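Local coordinates for protein alcohol dehydrogenase (Escherichia coli, PDB 5VM2) that is probably a zinc-family, NAD(H)- or NADP(H)-dependent oxidoreductase acting on CH-OH groups, of unknown specificity and involved in membrane biogenesis, at residues H44-G49 with Q326-S331; N88-V93 with G104-C109; V241-T244 with V249-K252. All coordinates share one frame; numbering follows the deposited sequence.

The three contacts illustrate how a medium-chain dehydrogenase joins parts of its chain over very different sequence distances. Interaction 1 closes the longest loop, joining helix 41-48 to helix 324-333 across 276 intervening residues, and the other two are nested inside that loop, 88-93 with 104-109 coming first and 241-244 with 249-252 later. Interaction 1 lies in the catalytic domain; interaction 2, in its GroES-like part, ties the turn after strand 86-89 to the four-cysteine zinc-site loop; interaction 3 links a strand end to the next helix in the Rossmann-type part. Their centres stand 24 to 25 Å from one another and none touches another, so each is a separate local solution.

Interaction 1. Residues H44-G49 with Q326-S331; sequences HGFESG and QAFEES
Phe46 and Phe328 mark where two helices come together, their CA atoms 7.1 Å apart, the closest such pair between 44-49 and 326-331. This is a helix-helix contact in the catalytic domain of the medium-chain dehydrogenase fold, whose sheet the chain re-enters near its C terminus with strands 315-320 and 340-344; it brings helix 41-48 against helix 324-333, and it is made almost wholly by two phenylalanines. Both side chains set out toward the opposing helix and then slide past one another in opposite directions. Phe46 has its CG anti to the backbone N (chi1 163°), which carries the ring out over the base of Phe328. There CB of Phe328 sits on the ring face, 3.5 Å from the centroid of Phe46 and only 6° off the normal, a CH-pi contact over the face. In the other direction CB of Phe46 packs 3.5 Å from CD1 of Phe328, obliquely to that ring. The planes are near parallel, 23° apart, but slid so that the rings barely overlap, centroids 5.1 Å apart. The contact therefore rests on methylene-to-ring packing more than on stacking. Glu329 stands at its margin, its CG 4.4 Å from CZ of Phe46, while its carboxylate turns to Gln325. Met14 of strand 13-19 touches both phenylalanines, extending the apolar cluster beyond the two helices. Helix 41-48 ends immediately afterwards at Gly49, whose positive phi takes the chain out of helical geometry. On the other helix, Ala327 O is gripped twice from the next turn, by the backbone N of Ser331 at 3.1 Å and by OG of Ser331 at 2.6 Å.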
loop_
_atom_site.group_PDB
_atom_site.type_symbol
_atom_site.label_atom_id
_atom_site.label_comp_id
_atom_site.label_asym_id
_atom_site.label_seq_id
_atom_site.Cartn_x
_atom_site.Cartn_y
_atom_site.Cartn_z
ATOM N N HIS A 44 -4.948 -7.104 9.465
ATOM C CA HIS A 44 -4.225 -8.145 10.182
ATOM C C HIS A 44 -3.851 -7.686 11.586
ATOM O O HIS A 44 -3.890 -8.476 12.536
ATOM C CB HIS A 44 -2.978 -8.554 9.400
ATOM C CG HIS A 44 -2.101 -9.519 10.131
ATOM N ND1 HIS A 44 -2.503 -10.799 10.446
ATOM C CD2 HIS A 44 -0.843 -9.390 10.615
ATOM C CE1 HIS A 44 -1.529 -11.418 11.091
ATOM N NE2 HIS A 44 -0.512 -10.583 11.206
ATOM N N GLY A 45 -3.485 -6.411 11.736
ATOM C CA GLY A 45 -3.246 -5.879 13.067
ATOM C C GLY A 45 -4.488 -5.925 13.935
ATOM O O GLY A 45 -4.421 -6.272 15.116
ATOM N N PHE A 46 -5.642 -5.585 13.356
ATOM C CA PHE A 46 -6.900 -5.646 14.093
ATOM C C PHE A 46 -7.228 -7.075 14.510
ATOM O O PHE A 46 -7.748 -7.305 15.609
ATOM C CB PHE A 46 -8.016 -5.050 13.232
ATOM C CG PHE A 46 -9.406 -5.399 13.685
ATOM C CD1 PHE A 46 -10.010 -4.700 14.718
ATOM C CD2 PHE A 46 -10.125 -6.401 13.049
ATOM C CE1 PHE A 46 -11.298 -5.011 15.124
ATOM C CE2 PHE A 46 -11.411 -6.718 13.450
ATOM C CZ PHE A 46 -11.999 -6.021 14.491
ATOM N N GLU A 47 -6.915 -8.051 13.655
ATOM C CA GLU A 47 -7.265 -9.438 13.937
ATOM C C GLU A 47 -6.300 -10.103 14.909
ATOM O O GLU A 47 -6.721 -10.943 15.713
ATOM C CB GLU A 47 -7.305 -10.248 12.639
ATOM C CG GLU A 47 -8.441 -9.895 11.699
ATOM C CD GLU A 47 -8.611 -10.921 10.596
ATOM O OE1 GLU A 47 -9.436 -11.847 10.764
ATOM O OE2 GLU A 47 -7.912 -10.806 9.567
ATOM N N SER A 48 -5.013 -9.756 14.853
ATOM C CA SER A 48 -3.991 -10.494 15.580
ATOM C C SER A 48 -3.170 -9.650 16.544
ATOM O O SER A 48 -2.433 -10.221 17.355
ATOM C CB SER A 48 -3.027 -11.176 14.595
ATOM O OG SER A 48 -3.724 -11.994 13.675
ATOM N N GLY A 49 -3.262 -8.327 16.482
ATOM C CA GLY A 49 -2.300 -7.484 17.148
ATOM C C GLY A 49 -0.986 -7.508 16.396
ATOM O O GLY A 49 -0.768 -8.353 15.521
ATOM N N GLN A 326 -17.037 -1.162 13.184
ATOM C CA GLN A 326 -17.673 -1.764 12.018
ATOM C C GLN A 326 -16.740 -1.749 10.816
ATOM O O GLN A 326 -16.667 -2.731 10.066
ATOM C CB GLN A 326 -18.975 -1.029 11.699
ATOM C CG GLN A 326 -19.384 -1.095 10.238
ATOM C CD GLN A 326 -20.767 -0.529 9.998
ATOM O OE1 GLN A 326 -21.267 0.276 10.785
ATOM N NE2 GLN A 326 -21.397 -0.951 8.908
ATOM N N ALA A 327 -16.006 -0.647 10.628
ATOM C CA ALA A 327 -15.047 -0.552 9.532
ATOM C C ALA A 327 -14.094 -1.739 9.516
ATOM O O ALA A 327 -13.796 -2.293 8.451
ATOM C CB ALA A 327 -14.262 0.758 9.632
ATOM N N PHE A 328 -13.614 -2.156 10.689
ATOM C CA PHE A 328 -12.671 -3.266 10.729
ATOM C C PHE A 328 -13.372 -4.615 10.693
ATOM O O PHE A 328 -12.839 -5.565 10.108
ATOM C CB PHE A 328 -11.775 -3.150 11.962
ATOM C CG PHE A 328 -10.586 -2.261 11.748
ATOM C CD1 PHE A 328 -9.486 -2.715 11.035
ATOM C CD2 PHE A 328 -10.578 -0.961 12.226
ATOM C CE1 PHE A 328 -8.392 -1.896 10.819
ATOM C CE2 PHE A 328 -9.486 -0.136 12.014
ATOM C CZ PHE A 328 -8.391 -0.605 11.309
ATOM N N GLU A 329 -14.556 -4.721 11.296
ATOM C CA GLU A 329 -15.330 -5.952 11.177
ATOM C C GLU A 329 -15.680 -6.236 9.721
ATOM O O GLU A 329 -15.444 -7.339 9.217
ATOM C CB GLU A 329 -16.595 -5.863 12.032
ATOM C CG GLU A 329 -16.325 -5.874 13.527
ATOM C CD GLU A 329 -17.577 -5.638 14.355
ATOM O OE1 GLU A 329 -18.670 -5.492 13.769
ATOM O OE2 GLU A 329 -17.468 -5.602 15.598
ATOM N N GLU A 330 -16.231 -5.239 9.023
ATOM C CA GLU A 330 -16.604 -5.436 7.625
ATOM C C GLU A 330 -15.386 -5.696 6.751
ATOM O O GLU A 330 -15.471 -6.459 5.783
ATOM C CB GLU A 330 -17.379 -4.226 7.110
ATOM C CG GLU A 330 -18.761 -4.093 7.721
ATOM C CD GLU A 330 -19.612 -3.056 7.025
ATOM O OE1 GLU A 330 -19.098 -2.376 6.111
ATOM O OE2 GLU A 330 -20.799 -2.923 7.390
ATOM N N SER A 331 -14.249 -5.078 7.074
ATOM C CA SER A 331 -13.020 -5.352 6.338
ATOM C C SER A 331 -12.564 -6.793 6.510
ATOM O O SER A 331 -11.768 -7.283 5.701
ATOM C CB SER A 331 -11.921 -4.388 6.781
ATOM O OG SER A 331 -12.290 -3.048 6.493
#

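Interaction 2. Residues N88-V93 with G104-C109; sequences NIEPGV and GKYNIC. With ZN (zinc ion), chain D.
A tyrosine hydroxyl, Tyr106 OH, meets the carboxylate of Glu90 from the opposite direction, linking the turn between strands 86-89 and 92-93 of the GroES-like domain to the four-cysteine zinc-site loop of the same domain. The tight part is a single hydrogen bond, from Tyr106 OH to OE2 of Glu90 at 2.6 Å, received on the syn lone pair. The oxygen lies at the edge of the tyrosine ring, in its plane, whereas the carboxylate is turned 40° from that plane. Glu90 spans the distance with an extended chain, CG anti to the backbone N (chi1 -175°). Further partners steady both ends of this link, which is buried at its Glu90 end: OE1 of Glu90 is hydrogen-bonded to Tyr137 OH, and Tyr106 OH to the backbone N of Asn295. With both oxygens of the carboxylate engaged, its rotation should be well restrained. Beyond this bond no other pair of residues in the two segments comes within contact distance. Lys105 and Ile108 occupy the exposed side of the loop, with Gly104 closing the preceding helix in a Schellman motif. Three residues beyond the tyrosine, the chain turns back to the metal, where Cys109 joins Cys95, Cys98 and Cys101 and places its SG 2.3 Å from the zinc ion.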
loop_
_atom_site.group_PDB
_atom_site.type_symbol
_atom_site.label_atom_id
_atom_site.label_comp_id
_atom_site.label_asym_id
_atom_site.label_seq_id
_atom_site.Cartn_x
_atom_site.Cartn_y
_atom_site.Cartn_z
ATOM N N ASN A 88 -0.116 14.832 2.463
ATOM C CA ASN A 88 -0.105 13.452 2.925
ATOM C C ASN A 88 1.248 13.174 3.572
ATOM O O ASN A 88 2.152 14.013 3.556
ATOM C CB ASN A 88 -0.428 12.466 1.792
ATOM C CG ASN A 88 0.621 12.437 0.684
ATOM O OD1 ASN A 88 1.737 12.928 0.833
ATOM N ND2 ASN A 88 0.255 11.829 -0.440
ATOM N N ILE A 89 1.386 11.991 4.156
ATOM C CA ILE A 89 2.616 11.618 4.834
ATOM C C ILE A 89 3.090 10.278 4.294
ATOM O O ILE A 89 2.284 9.383 4.006
ATOM C CB ILE A 89 2.439 11.570 6.368
ATOM C CG1 ILE A 89 1.464 10.472 6.777
ATOM C CG2 ILE A 89 1.985 12.930 6.913
ATOM C CD1 ILE A 89 1.704 9.974 8.178
ATOM N N GLU A 90 4.400 10.164 4.108
ATOM C CA GLU A 90 5.029 8.875 3.878
ATOM C C GLU A 90 5.302 8.247 5.236
ATOM O O GLU A 90 6.101 8.794 6.008
ATOM C CB GLU A 90 6.320 9.039 3.091
ATOM C CG GLU A 90 6.980 7.728 2.697
ATOM C CD GLU A 90 8.173 7.911 1.766
ATOM O OE1 GLU A 90 8.306 8.988 1.146
ATOM O OE2 GLU A 90 8.983 6.964 1.654
ATOM N N PRO A 91 4.654 7.133 5.585
ATOM C CA PRO A 91 4.626 6.693 6.987
ATOM C C PRO A 91 5.882 5.980 7.469
ATOM O O PRO A 91 5.939 5.614 8.649
ATOM C CB PRO A 91 3.416 5.748 7.020
ATOM C CG PRO A 91 3.330 5.209 5.640
ATOM C CD PRO A 91 3.784 6.316 4.724
ATOM N N GLY A 92 6.879 5.767 6.618
ATOM C CA GLY A 92 8.116 5.160 7.072
ATOM C C GLY A 92 9.264 6.143 7.118
ATOM O O GLY A 92 9.739 6.597 6.073
ATOM N N VAL A 93 9.719 6.485 8.320
ATOM C CA VAL A 93 10.790 7.457 8.514
ATOM C C VAL A 93 12.071 6.683 8.815
ATOM O O VAL A 93 12.200 6.130 9.920
ATOM C CB VAL A 93 10.462 8.440 9.644
ATOM C CG1 VAL A 93 11.612 9.424 9.839
ATOM C CG2 VAL A 93 9.143 9.160 9.365
ATOM N N GLY A 104 20.614 4.371 -0.961
ATOM C CA GLY A 104 19.414 4.574 -1.742
ATOM C C GLY A 104 18.301 3.587 -1.483
ATOM O O GLY A 104 17.342 3.546 -2.264
ATOM N N LYS A 105 18.400 2.789 -0.421
ATOM C CA LYS A 105 17.399 1.786 -0.075
ATOM C C LYS A 105 16.852 2.024 1.330
ATOM O O LYS A 105 16.709 1.088 2.118
ATOM C CB LYS A 105 17.977 0.375 -0.173
ATOM C CG LYS A 105 18.313 -0.123 -1.579
ATOM C CD LYS A 105 18.904 -1.536 -1.493
ATOM C CE LYS A 105 19.313 -2.100 -2.854
ATOM N NZ LYS A 105 20.044 -3.402 -2.700
ATOM N N TYR A 106 16.526 3.277 1.664
ATOM C CA TYR A 106 16.067 3.568 3.019
ATOM C C TYR A 106 14.846 2.745 3.412
ATOM O O TYR A 106 14.594 2.570 4.609
ATOM C CB TYR A 106 15.783 5.070 3.186
ATOM C CG TYR A 106 14.573 5.633 2.445
ATOM C CD1 TYR A 106 13.279 5.429 2.919
ATOM C CD2 TYR A 106 14.730 6.415 1.304
ATOM C CE1 TYR A 106 12.174 5.961 2.258
ATOM C CE2 TYR A 106 13.623 6.953 0.637
ATOM C CZ TYR A 106 12.350 6.721 1.122
ATOM O OH TYR A 106 11.239 7.243 0.478
ATOM N N ASN A 107 14.094 2.217 2.440
ATOM C CA ASN A 107 12.904 1.441 2.774
ATOM C C ASN A 107 13.247 0.181 3.555
ATOM O O ASN A 107 12.425 -0.297 4.346
ATOM C CB ASN A 107 12.118 1.083 1.511
ATOM C CG ASN A 107 12.955 0.352 0.477
ATOM O OD1 ASN A 107 14.088 0.737 0.191
ATOM N ND2 ASN A 107 12.381 -0.694 -0.116
ATOM N N ILE A 108 14.442 -0.376 3.353
ATOM C CA ILE A 108 14.854 -1.564 4.090
ATOM C C ILE A 108 15.729 -1.207 5.289
ATOM O O ILE A 108 16.398 -2.082 5.843
ATOM C CB ILE A 108 15.550 -2.588 3.171
ATOM C CG1 ILE A 108 16.928 -2.096 2.729
ATOM C CG2 ILE A 108 14.681 -2.896 1.951
ATOM C CD1 ILE A 108 17.623 -3.038 1.749
ATOM N N CYS A 109 15.731 0.061 5.701
ATOM C CA CYS A 109 16.476 0.493 6.874
ATOM C C CYS A 109 16.067 -0.333 8.092
ATOM O O CYS A 109 14.865 -0.460 8.374
ATOM C CB CYS A 109 16.226 1.979 7.142
ATOM S SG CYS A 109 16.873 2.615 8.723
HETATM ZN ZN ZN D . 18.826 3.583 7.996
#

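Interaction 3. Residues V241-T244 with V249-K252; sequences VFET and VTVK
Strand 238-243 ends close beside helix 248-253, Glu243 and Val251 having CA atoms 6.2 Å apart, the closest backbone pair of the two segments. Only a short turn separates strand from helix, and one acidic side chain bridges them. Glu243 leaves the strand toward the helix, then bends at chi2 (-74°), which turns the carboxylate to Thr250. The two side chains cross at about a right angle. OG1 of Thr250 donates to OE1 of Glu243 over 2.5 Å, an unusually short length whose exact value is doubtful. Thr250 OG1 also has Ser247 OG as a partner, while OE1 of Glu243 receives weak bonds from the backbone N atoms of Gly246 and Ser247, so the same carboxylate oxygen draws the turn and the first part of the helix together. CG2 of Val251 makes van der Waals contact with the acid, 3.5 Å from CD of Glu243 and 3.6 Å from CG of Glu243, alongside the bend. Strand 238-243 lies between 171-175 and 262-267 in the parallel sheet, and Thr250 also touches Leu175, just before what is probably the glycine-rich nucleotide-binding turn. Such a strand-turn-helix connection at the sheet's carboxyl edge belongs to the Rossmann-type domain of this dehydrogenase family.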
loop_
_atom_site.group_PDB
_atom_site.type_symbol
_atom_site.label_atom_id
_atom_site.label_comp_id
_atom_site.label_asym_id
_atom_site.label_seq_id
_atom_site.Cartn_x
_atom_site.Cartn_y
_atom_site.Cartn_z
ATOM N N VAL A 241 6.211 -11.170 -13.890
ATOM C CA VAL A 241 5.032 -11.634 -13.172
ATOM C C VAL A 241 5.054 -10.979 -11.802
ATOM O O VAL A 241 6.032 -11.124 -11.055
ATOM C CB VAL A 241 4.988 -13.162 -13.039
ATOM C CG1 VAL A 241 3.699 -13.583 -12.333
ATOM C CG2 VAL A 241 5.093 -13.828 -14.403
ATOM N N PHE A 242 3.993 -10.252 -11.484
ATOM C CA PHE A 242 3.813 -9.670 -10.165
ATOM C C PHE A 242 2.894 -10.571 -9.354
ATOM O O PHE A 242 1.801 -10.924 -9.812
ATOM C CB PHE A 242 3.211 -8.267 -10.252
ATOM C CG PHE A 242 4.108 -7.258 -10.890
ATOM C CD1 PHE A 242 4.064 -7.043 -12.262
ATOM C CD2 PHE A 242 4.995 -6.523 -10.124
ATOM C CE1 PHE A 242 4.893 -6.100 -12.862
ATOM C CE2 PHE A 242 5.830 -5.585 -10.714
ATOM C CZ PHE A 242 5.776 -5.374 -12.087
ATOM N N GLU A 243 3.339 -10.947 -8.161
ATOM C CA GLU A 243 2.500 -11.635 -7.191
ATOM C C GLU A 243 2.079 -10.619 -6.135
ATOM O O GLU A 243 2.928 -10.061 -5.433
ATOM C CB GLU A 243 3.240 -12.814 -6.564
ATOM C CG GLU A 243 2.330 -13.843 -5.923
ATOM C CD GLU A 243 1.750 -13.365 -4.609
ATOM O OE1 GLU A 243 0.569 -13.659 -4.340
ATOM O OE2 GLU A 243 2.476 -12.690 -3.847
ATOM N N THR A 244 0.773 -10.364 -6.038
ATOM C CA THR A 244 0.270 -9.272 -5.217
ATOM C C THR A 244 -0.788 -9.683 -4.205
ATOM O O THR A 244 -1.109 -8.878 -3.325
ATOM C CB THR A 244 -0.317 -8.155 -6.099
ATOM O OG1 THR A 244 -1.559 -8.595 -6.662
ATOM C CG2 THR A 244 0.638 -7.788 -7.225
ATOM N N VAL A 249 -1.297 -20.071 -3.616
ATOM C CA VAL A 249 -1.603 -20.469 -4.990
ATOM C C VAL A 249 -0.776 -19.654 -5.975
ATOM O O VAL A 249 -0.153 -20.199 -6.893
ATOM C CB VAL A 249 -3.111 -20.327 -5.272
ATOM C CG1 VAL A 249 -3.647 -18.989 -4.767
ATOM C CG2 VAL A 249 -3.393 -20.488 -6.764
ATOM N N THR A 250 -0.735 -18.336 -5.773
ATOM C CA THR A 250 -0.158 -17.443 -6.770
ATOM C C THR A 250 1.363 -17.540 -6.791
ATOM O O THR A 250 1.970 -17.632 -7.864
ATOM C CB THR A 250 -0.612 -16.008 -6.499
ATOM O OG1 THR A 250 -0.555 -15.747 -5.089
ATOM C CG2 THR A 250 -2.038 -15.809 -6.983
ATOM N N VAL A 251 1.997 -17.508 -5.615
ATOM C CA VAL A 251 3.458 -17.566 -5.549
ATOM C C VAL A 251 3.968 -18.837 -6.222
ATOM O O VAL A 251 4.876 -18.800 -7.062
ATOM C CB VAL A 251 3.934 -17.477 -4.087
ATOM C CG1 VAL A 251 5.413 -17.793 -3.988
ATOM C CG2 VAL A 251 3.640 -16.103 -3.507
ATOM N N LYS A 252 3.377 -19.979 -5.868
ATOM C CA LYS A 252 3.758 -21.249 -6.476
ATOM C C LYS A 252 3.446 -21.279 -7.968
ATOM O O LYS A 252 4.084 -22.025 -8.721
ATOM C CB LYS A 252 3.041 -22.387 -5.753
ATOM C CG LYS A 252 3.515 -23.783 -6.091
ATOM C CD LYS A 252 3.002 -24.763 -5.049
ATOM C CE LYS A 252 3.183 -26.202 -5.494
ATOM N NZ LYS A 252 4.609 -26.562 -5.672
#